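Local coordinates for methylmalonyl-CoA epimerase, mitochondrial (Homo sapiens, PDB 3RMU), which interconverts the (R) and (S) forms of methylmalonyl-CoA in mitochondrial propionyl-CoA metabolism and binds a cobalt(II) ion, at residues I11-D15 against I66-L70; P14-A20 against E55-P59; E39-S43 against D63-A67. All blocks are in the same frame, centred on the assembly; numbering follows the deposited sequence.

Contact 1: I11-D15 against I66-L70; sequences IAVPD and IAGFL
A12 is the focus of the packing between the end of strand 3-12 and the start of helix 67-72: its methyl meets three side chains from 66-70 at once. The nearest is the F69 ring, whose CD2 lies 3.7 Å from A12 CB, with CE2 only slightly farther, so the CD2-CE2 side of the ring meets the methyl obliquely. F69 reaches this place because its CG is anti to the backbone N (chi1 -174°), an orientation in which the ring also stacks edge-to-face with H79 on strand 77-85. L70 CG stands 4.2 Å from A12 CB and the CD1 end of I66 4.3 Å from it, which adds two more apolar neighbours to the buried methyl. Both A12 and the three partners point their first side-chain bond into the contact, and the 204 Å² buried here is drawn mainly from A12 and L70. The close packing continues onto the backbone, where both methyls of L70 lie against the V13-P14 peptide: CD1 is 3.8 Å from V13 O and CD2 3.9 Å from P14 N. V13 turns its own side chain away and contributes backbone.

The fit is looser at the P14 ring, which makes a marginal contact, its CD 4.3 Å from L70 CD2, and this residue is exposed to solvent. Between these two segments the contact is apolar, and it places the start of helix 67-72 beside the end of a central strand, in the vicinal oxygen chelate (VOC) fold of the glyoxalase superfamily.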
loop_
_atom_site.group_PDB
_atom_site.type_symbol
_atom_site.label_atom_id
_atom_site.label_comp_id
_atom_site.label_asym_id
_atom_site.label_seq_id
_atom_site.Cartn_x
_atom_site.Cartn_y
_atom_site.Cartn_z
ATOM N N ILE A 11 4.471 -5.751 0.372
ATOM C CA ILE A 11 4.795 -5.684 1.817
ATOM C C ILE A 11 6.010 -6.545 2.068
ATOM O O ILE A 11 5.999 -7.726 1.717
ATOM C CB ILE A 11 3.620 -6.229 2.717
ATOM C CG1 ILE A 11 2.263 -5.633 2.355
ATOM C CG2 ILE A 11 3.967 -6.056 4.238
ATOM C CD1 ILE A 11 2.138 -4.181 2.378
ATOM N N ALA A 12 7.069 -5.964 2.660
ATOM C CA ALA A 12 8.216 -6.705 3.099
ATOM C C ALA A 12 7.933 -7.284 4.484
ATOM O O ALA A 12 7.409 -6.600 5.365
ATOM C CB ALA A 12 9.442 -5.801 3.141
ATOM N N VAL A 13 8.194 -8.572 4.649
ATOM C CA VAL A 13 7.944 -9.235 5.935
ATOM C C VAL A 13 9.167 -9.979 6.356
ATOM O O VAL A 13 9.892 -10.530 5.514
ATOM C CB VAL A 13 6.736 -10.172 5.858
ATOM C CG1 VAL A 13 5.463 -9.357 5.520
ATOM C CG2 VAL A 13 6.944 -11.306 4.872
ATOM N N PRO A 14 9.421 -10.026 7.674
ATOM C CA PRO A 14 10.608 -10.720 8.173
ATOM C C PRO A 14 10.396 -12.225 8.214
ATOM O O PRO A 14 11.343 -12.970 8.342
ATOM C CB PRO A 14 10.762 -10.157 9.575
ATOM C CG PRO A 14 9.363 -9.787 9.973
ATOM C CD PRO A 14 8.704 -9.302 8.737
ATOM N N ASP A 15 9.155 -12.680 8.073
ATOM C CA ASP A 15 8.908 -14.109 8.093
ATOM C C ASP A 15 7.811 -14.401 7.114
ATOM O O ASP A 15 6.648 -14.160 7.399
ATOM C CB ASP A 15 8.530 -14.572 9.515
ATOM C CG ASP A 15 8.468 -16.082 9.645
ATOM O OD1 ASP A 15 7.862 -16.745 8.785
ATOM O OD2 ASP A 15 9.030 -16.616 10.622
ATOM N N ILE A 66 15.417 -5.740 -0.940
ATOM C CA ILE A 66 14.624 -5.394 0.251
ATOM C C ILE A 66 15.354 -5.715 1.581
ATOM O O ILE A 66 14.857 -5.405 2.664
ATOM C CB ILE A 66 13.218 -6.052 0.203
ATOM C CG1 ILE A 66 13.286 -7.583 0.297
ATOM C CG2 ILE A 66 12.456 -5.638 -1.084
ATOM C CD1 ILE A 66 11.923 -8.240 0.557
ATOM N N ALA A 67 16.532 -6.332 1.514
ATOM C CA ALA A 67 17.263 -6.666 2.751
ATOM C C ALA A 67 17.502 -5.415 3.599
ATOM O O ALA A 67 17.384 -5.450 4.823
ATOM C CB ALA A 67 18.568 -7.374 2.436
ATOM N N GLY A 68 17.803 -4.300 2.941
ATOM C CA GLY A 68 18.078 -3.040 3.655
ATOM C C GLY A 68 16.828 -2.450 4.292
ATOM O O GLY A 68 16.873 -1.911 5.393
ATOM N N PHE A 69 15.699 -2.578 3.601
ATOM C CA PHE A 69 14.419 -2.157 4.163
ATOM C C PHE A 69 14.095 -2.926 5.463
ATOM O O PHE A 69 13.573 -2.353 6.412
ATOM C CB PHE A 69 13.326 -2.342 3.124
ATOM C CG PHE A 69 11.995 -1.807 3.537
ATOM C CD1 PHE A 69 11.674 -0.471 3.344
ATOM C CD2 PHE A 69 11.064 -2.631 4.118
ATOM C CE1 PHE A 69 10.433 0.021 3.710
ATOM C CE2 PHE A 69 9.809 -2.141 4.486
ATOM C CZ PHE A 69 9.504 -0.813 4.277
ATOM N N LEU A 70 14.454 -4.206 5.512
ATOM C CA LEU A 70 14.054 -5.074 6.619
ATOM C C LEU A 70 14.946 -4.902 7.824
ATOM O O LEU A 70 14.563 -5.267 8.925
ATOM C CB LEU A 70 14.030 -6.538 6.188
ATOM C CG LEU A 70 12.702 -6.944 5.542
ATOM C CD1 LEU A 70 12.827 -8.278 4.799
ATOM C CD2 LEU A 70 11.591 -7.011 6.594
#

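Contact 2: P14-A20 against E55-P59; sequences PDLEKAA and ELLHP
L16 and L56 join helix 16-26 to strand 53-59 within the βαβββ module of the vicinal oxygen chelate (VOC) fold, whose helix packs on its last strand. The axes of 16-20 and 55-59 run nearly antiparallel, at 165° and 8.8 Å.

The apolar contacts come from the helix face turned to the sheet. L16 CD1 lies 3.8 Å from L56 CB and also touches the L56 carbonyl oxygen; its CG is anti to the backbone N (chi1 -173°), which carries this branch in over the strand. One turn on, A19 CB is 4.1 Å from L56 CD1, and L56 CD1 also abuts the backbone N of A20. L16 CB and H58 CB meet 3.9 Å apart. C124 of the second subunit packs on A19.

Polar groups act mostly within the helix start. D15 is the N-cap: its OD1 accepts from K18 N at 2.9 Å and 172°, the donor standing above the carboxylate plane. H58 ND1 bonds to V13 O rather than to P14 O, which is near but at a poor angle. P59 CD lies above one face of the H58 ring, offset toward the rim. That placement brings H58 CE1 to 3.0 Å from P14 O.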
loop_
_atom_site.group_PDB
_atom_site.type_symbol
_atom_site.label_atom_id
_atom_site.label_comp_id
_atom_site.label_asym_id
_atom_site.label_seq_id
_atom_site.Cartn_x
_atom_site.Cartn_y
_atom_site.Cartn_z
ATOM N N PRO A 14 9.421 -10.026 7.674
ATOM C CA PRO A 14 10.608 -10.720 8.173
ATOM C C PRO A 14 10.396 -12.225 8.214
ATOM O O PRO A 14 11.343 -12.970 8.342
ATOM C CB PRO A 14 10.762 -10.157 9.575
ATOM C CG PRO A 14 9.363 -9.787 9.973
ATOM C CD PRO A 14 8.704 -9.302 8.737
ATOM N N ASP A 15 9.155 -12.680 8.073
ATOM C CA ASP A 15 8.908 -14.109 8.093
ATOM C C ASP A 15 7.811 -14.401 7.114
ATOM O O ASP A 15 6.648 -14.160 7.399
ATOM C CB ASP A 15 8.530 -14.572 9.515
ATOM C CG ASP A 15 8.468 -16.082 9.645
ATOM O OD1 ASP A 15 7.862 -16.745 8.785
ATOM O OD2 ASP A 15 9.030 -16.616 10.622
ATOM N N LEU A 16 8.169 -14.920 5.952
ATOM C CA LEU A 16 7.157 -15.051 4.892
ATOM C C LEU A 16 6.044 -16.053 5.259
ATOM O O LEU A 16 4.853 -15.792 5.029
ATOM C CB LEU A 16 7.815 -15.443 3.575
ATOM C CG LEU A 16 6.959 -15.463 2.312
ATOM C CD1 LEU A 16 6.171 -14.169 2.152
ATOM C CD2 LEU A 16 7.858 -15.700 1.071
ATOM N N GLU A 17 6.419 -17.199 5.815
ATOM C CA GLU A 17 5.429 -18.219 6.193
ATOM C C GLU A 17 4.445 -17.699 7.269
ATOM O O GLU A 17 3.230 -17.905 7.159
ATOM C CB GLU A 17 6.149 -19.476 6.689
ATOM C CG GLU A 17 5.309 -20.744 6.683
ATOM C CD GLU A 17 5.129 -21.362 5.290
ATOM O OE1 GLU A 17 4.706 -22.542 5.230
ATOM O OE2 GLU A 17 5.405 -20.688 4.267
ATOM N N LYS A 18 4.968 -17.031 8.306
ATOM C CA LYS A 18 4.116 -16.433 9.327
ATOM C C LYS A 18 3.155 -15.366 8.757
ATOM O O LYS A 18 1.969 -15.303 9.176
ATOM C CB LYS A 18 4.946 -15.921 10.520
ATOM C CG LYS A 18 5.481 -17.077 11.411
ATOM C CD LYS A 18 6.270 -16.592 12.636
ATOM C CE LYS A 18 7.085 -17.731 13.259
ATOM N NZ LYS A 18 6.223 -18.596 14.074
ATOM N N ALA A 19 3.634 -14.542 7.807
ATOM C CA ALA A 19 2.804 -13.477 7.219
ATOM C C ALA A 19 1.696 -14.093 6.347
ATOM O O ALA A 19 0.518 -13.740 6.460
ATOM C CB ALA A 19 3.675 -12.478 6.418
ATOM N N ALA A 20 2.079 -15.043 5.508
ATOM C CA ALA A 20 1.137 -15.766 4.641
ATOM C C ALA A 20 0.024 -16.442 5.441
ATOM O O ALA A 20 -1.151 -16.318 5.107
ATOM C CB ALA A 20 1.897 -16.810 3.792
ATOM N N GLU A 55 1.592 -8.427 -2.450
ATOM C CA GLU A 55 2.744 -9.312 -2.681
ATOM C C GLU A 55 3.518 -9.224 -1.394
ATOM O O GLU A 55 4.058 -8.161 -1.055
ATOM C CB GLU A 55 3.603 -8.888 -3.851
ATOM C CG GLU A 55 2.825 -8.993 -5.211
ATOM C CD GLU A 55 3.696 -8.911 -6.459
ATOM O OE1 GLU A 55 4.941 -8.793 -6.328
ATOM O OE2 GLU A 55 3.090 -8.980 -7.571
ATOM N N LEU A 56 3.527 -10.328 -0.643
ATOM C CA LEU A 56 4.338 -10.411 0.567
ATOM C C LEU A 56 5.745 -10.892 0.175
ATOM O O LEU A 56 5.910 -11.935 -0.461
ATOM C CB LEU A 56 3.697 -11.388 1.578
ATOM C CG LEU A 56 2.221 -11.229 1.944
ATOM C CD1 LEU A 56 1.746 -12.390 2.853
ATOM C CD2 LEU A 56 1.996 -9.893 2.612
ATOM N N LEU A 57 6.779 -10.163 0.598
ATOM C CA LEU A 57 8.113 -10.347 0.043
ATOM C C LEU A 57 9.069 -10.610 1.178
ATOM O O LEU A 57 8.961 -9.959 2.210
ATOM C CB LEU A 57 8.581 -9.069 -0.658
ATOM C CG LEU A 57 7.754 -8.630 -1.878
ATOM C CD1 LEU A 57 8.331 -7.310 -2.451
ATOM C CD2 LEU A 57 7.744 -9.730 -2.914
ATOM N N HIS A 58 9.982 -11.548 0.953
ATOM C CA HIS A 58 11.091 -11.810 1.881
ATOM C C HIS A 58 12.378 -12.038 1.091
ATOM O O HIS A 58 12.338 -12.641 0.019
ATOM C CB HIS A 58 10.774 -13.020 2.764
ATOM C CG HIS A 58 11.775 -13.233 3.849
ATOM N ND1 HIS A 58 11.779 -12.488 5.010
ATOM C CD2 HIS A 58 12.830 -14.073 3.933
ATOM C CE1 HIS A 58 12.788 -12.877 5.771
ATOM N NE2 HIS A 58 13.434 -13.845 5.145
ATOM N N PRO A 59 13.527 -11.539 1.594
ATOM C CA PRO A 59 14.797 -11.711 0.903
ATOM C C PRO A 59 15.113 -13.144 0.532
ATOM O O PRO A 59 14.844 -14.084 1.307
ATOM C CB PRO A 59 15.840 -11.219 1.926
ATOM C CG PRO A 59 15.083 -10.245 2.764
ATOM C CD PRO A 59 13.704 -10.802 2.859
#

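Contact 3: E39-S43 against D63-A67; sequences EHGVS and DSPIA
S64 lays its hydroxyl against the G41 carbonyl, and the S64 CB follows to 3.2 Å from the G41 oxygen. G41 and V42 form a G1 beta bulge opposite L37, where strand 42-48 begins, and the loop 63-67 that leads into helix 67-72 docks on this bulge. The hydrogen bond from S64 OG to G41 O measures 2.7 Å; its C=O...donor angle is 149°, and the donor is tilted 29° from the carbonyl plane. With OG anti to the S64 backbone N (chi1 177°), the same oxygen is also placed to accept from I66 N, a weak 3.4 Å capping bond ahead of the helix. One hydroxyl therefore donates across the contact and accepts within its own loop.

G41 has a positive phi, as the first position of this bulge usually does. The two backbones approach closely here, the CA atoms of G41 and S64 being 4.8 Å apart. On the exposed side, P65 CG and CD lie against the H40 carbonyl oxygen, with CG 3.6 Å from H40 O. On the buried side V42 and I66 pack at about a right angle, in the neighbourhood of L57 and P59, and the meeting atoms are V42 CG1 and I66 CD1, 3.9 Å apart.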
loop_
_atom_site.group_PDB
_atom_site.type_symbol
_atom_site.label_atom_id
_atom_site.label_comp_id
_atom_site.label_asym_id
_atom_site.label_seq_id
_atom_site.Cartn_x
_atom_site.Cartn_y
_atom_site.Cartn_z
ATOM N N GLU A 39 16.035 -14.518 -9.523
ATOM C CA GLU A 39 16.490 -13.410 -10.377
ATOM C C GLU A 39 16.231 -12.043 -9.730
ATOM O O GLU A 39 16.948 -11.071 -10.028
ATOM C CB GLU A 39 15.756 -13.429 -11.721
ATOM C CG GLU A 39 16.128 -14.574 -12.642
ATOM C CD GLU A 39 15.643 -14.336 -14.069
ATOM O OE1 GLU A 39 16.294 -13.570 -14.814
ATOM O OE2 GLU A 39 14.591 -14.895 -14.436
ATOM N N HIS A 40 15.199 -11.967 -8.896
ATOM C CA HIS A 40 14.775 -10.700 -8.267
ATOM C C HIS A 40 15.164 -10.604 -6.806
ATOM O O HIS A 40 14.872 -9.602 -6.129
ATOM C CB HIS A 40 13.282 -10.531 -8.496
ATOM C CG HIS A 40 12.926 -10.667 -9.938
ATOM N ND1 HIS A 40 13.064 -9.626 -10.828
ATOM C CD2 HIS A 40 12.558 -11.745 -10.670
ATOM C CE1 HIS A 40 12.754 -10.046 -12.042
ATOM N NE2 HIS A 40 12.445 -11.329 -11.975
ATOM N N GLY A 41 15.820 -11.661 -6.317
ATOM C CA GLY A 41 16.338 -11.691 -4.945
ATOM C C GLY A 41 15.293 -11.675 -3.853
ATOM O O GLY A 41 15.564 -11.223 -2.738
ATOM N N VAL A 42 14.079 -12.164 -4.151
ATOM C CA VAL A 42 13.054 -12.263 -3.139
ATOM C C VAL A 42 12.274 -13.548 -3.322
ATOM O O VAL A 42 12.355 -14.190 -4.386
ATOM C CB VAL A 42 12.061 -11.087 -3.188
ATOM C CG1 VAL A 42 12.763 -9.740 -2.909
ATOM C CG2 VAL A 42 11.342 -11.071 -4.526
ATOM N N SER A 43 11.578 -13.919 -2.271
ATOM C CA SER A 43 10.472 -14.906 -2.308
ATOM C C SER A 43 9.150 -14.155 -2.151
ATOM O O SER A 43 9.070 -13.178 -1.432
ATOM C CB SER A 43 10.626 -15.950 -1.185
ATOM O OG SER A 43 11.752 -16.821 -1.416
ATOM N N ASP A 63 22.170 -10.079 -1.221
ATOM C CA ASP A 63 22.075 -8.701 -1.705
ATOM C C ASP A 63 20.670 -8.458 -2.214
ATOM O O ASP A 63 20.467 -7.908 -3.293
ATOM C CB ASP A 63 23.142 -8.406 -2.779
ATOM C CG ASP A 63 23.109 -9.393 -3.937
ATOM O OD1 ASP A 63 22.755 -10.579 -3.710
ATOM O OD2 ASP A 63 23.437 -8.978 -5.071
ATOM N N SER A 64 19.691 -8.881 -1.420
ATOM C CA SER A 64 18.315 -8.684 -1.783
ATOM C C SER A 64 18.021 -7.187 -1.784
ATOM O O SER A 64 18.446 -6.489 -0.880
ATOM C CB SER A 64 17.386 -9.394 -0.806
ATOM O OG SER A 64 16.032 -9.107 -1.159
ATOM N N PRO A 65 17.291 -6.697 -2.799
ATOM C CA PRO A 65 16.915 -5.278 -2.847
ATOM C C PRO A 65 16.008 -4.809 -1.700
ATOM O O PRO A 65 15.847 -3.607 -1.531
ATOM C CB PRO A 65 16.152 -5.164 -4.172
ATOM C CG PRO A 65 15.627 -6.532 -4.426
ATOM C CD PRO A 65 16.762 -7.423 -3.970
ATOM N N ILE A 66 15.417 -5.740 -0.940
ATOM C CA ILE A 66 14.624 -5.394 0.251
ATOM C C ILE A 66 15.354 -5.715 1.581
ATOM O O ILE A 66 14.857 -5.405 2.664
ATOM C CB ILE A 66 13.218 -6.052 0.203
ATOM C CG1 ILE A 66 13.286 -7.583 0.297
ATOM C CG2 ILE A 66 12.456 -5.638 -1.084
ATOM C CD1 ILE A 66 11.923 -8.240 0.557
ATOM N N ALA A 67 16.532 -6.332 1.514
ATOM C CA ALA A 67 17.263 -6.666 2.751
ATOM C C ALA A 67 17.502 -5.415 3.599
ATOM O O ALA A 67 17.384 -5.450 4.823
ATOM C CB ALA A 67 18.568 -7.374 2.436
#

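From the N terminus, strand 3-12 runs into 11-15, which opens contact 1, and P14 and D15 lead straight on into helix 16-26 for contact 2. Contact 2 closes its loop at strand 53-59, inside the longer span closed by contact 1 at 66-70. Contact 3 opens at 39-43, within that span, and crosses contact 2, because 63-67 follows 55-59; it ends on the same stretch as contact 1, sharing I66 and A67. The sheet brings them together through probable bonds from L57 N to I11 O and from S43 N to H58 O. Contacts 1 and 2 set helices 67-72 and 16-26 on strands 3-12 and 53-59, and contact 3 holds the loop before helix 67-72 at the start of strand 42-48.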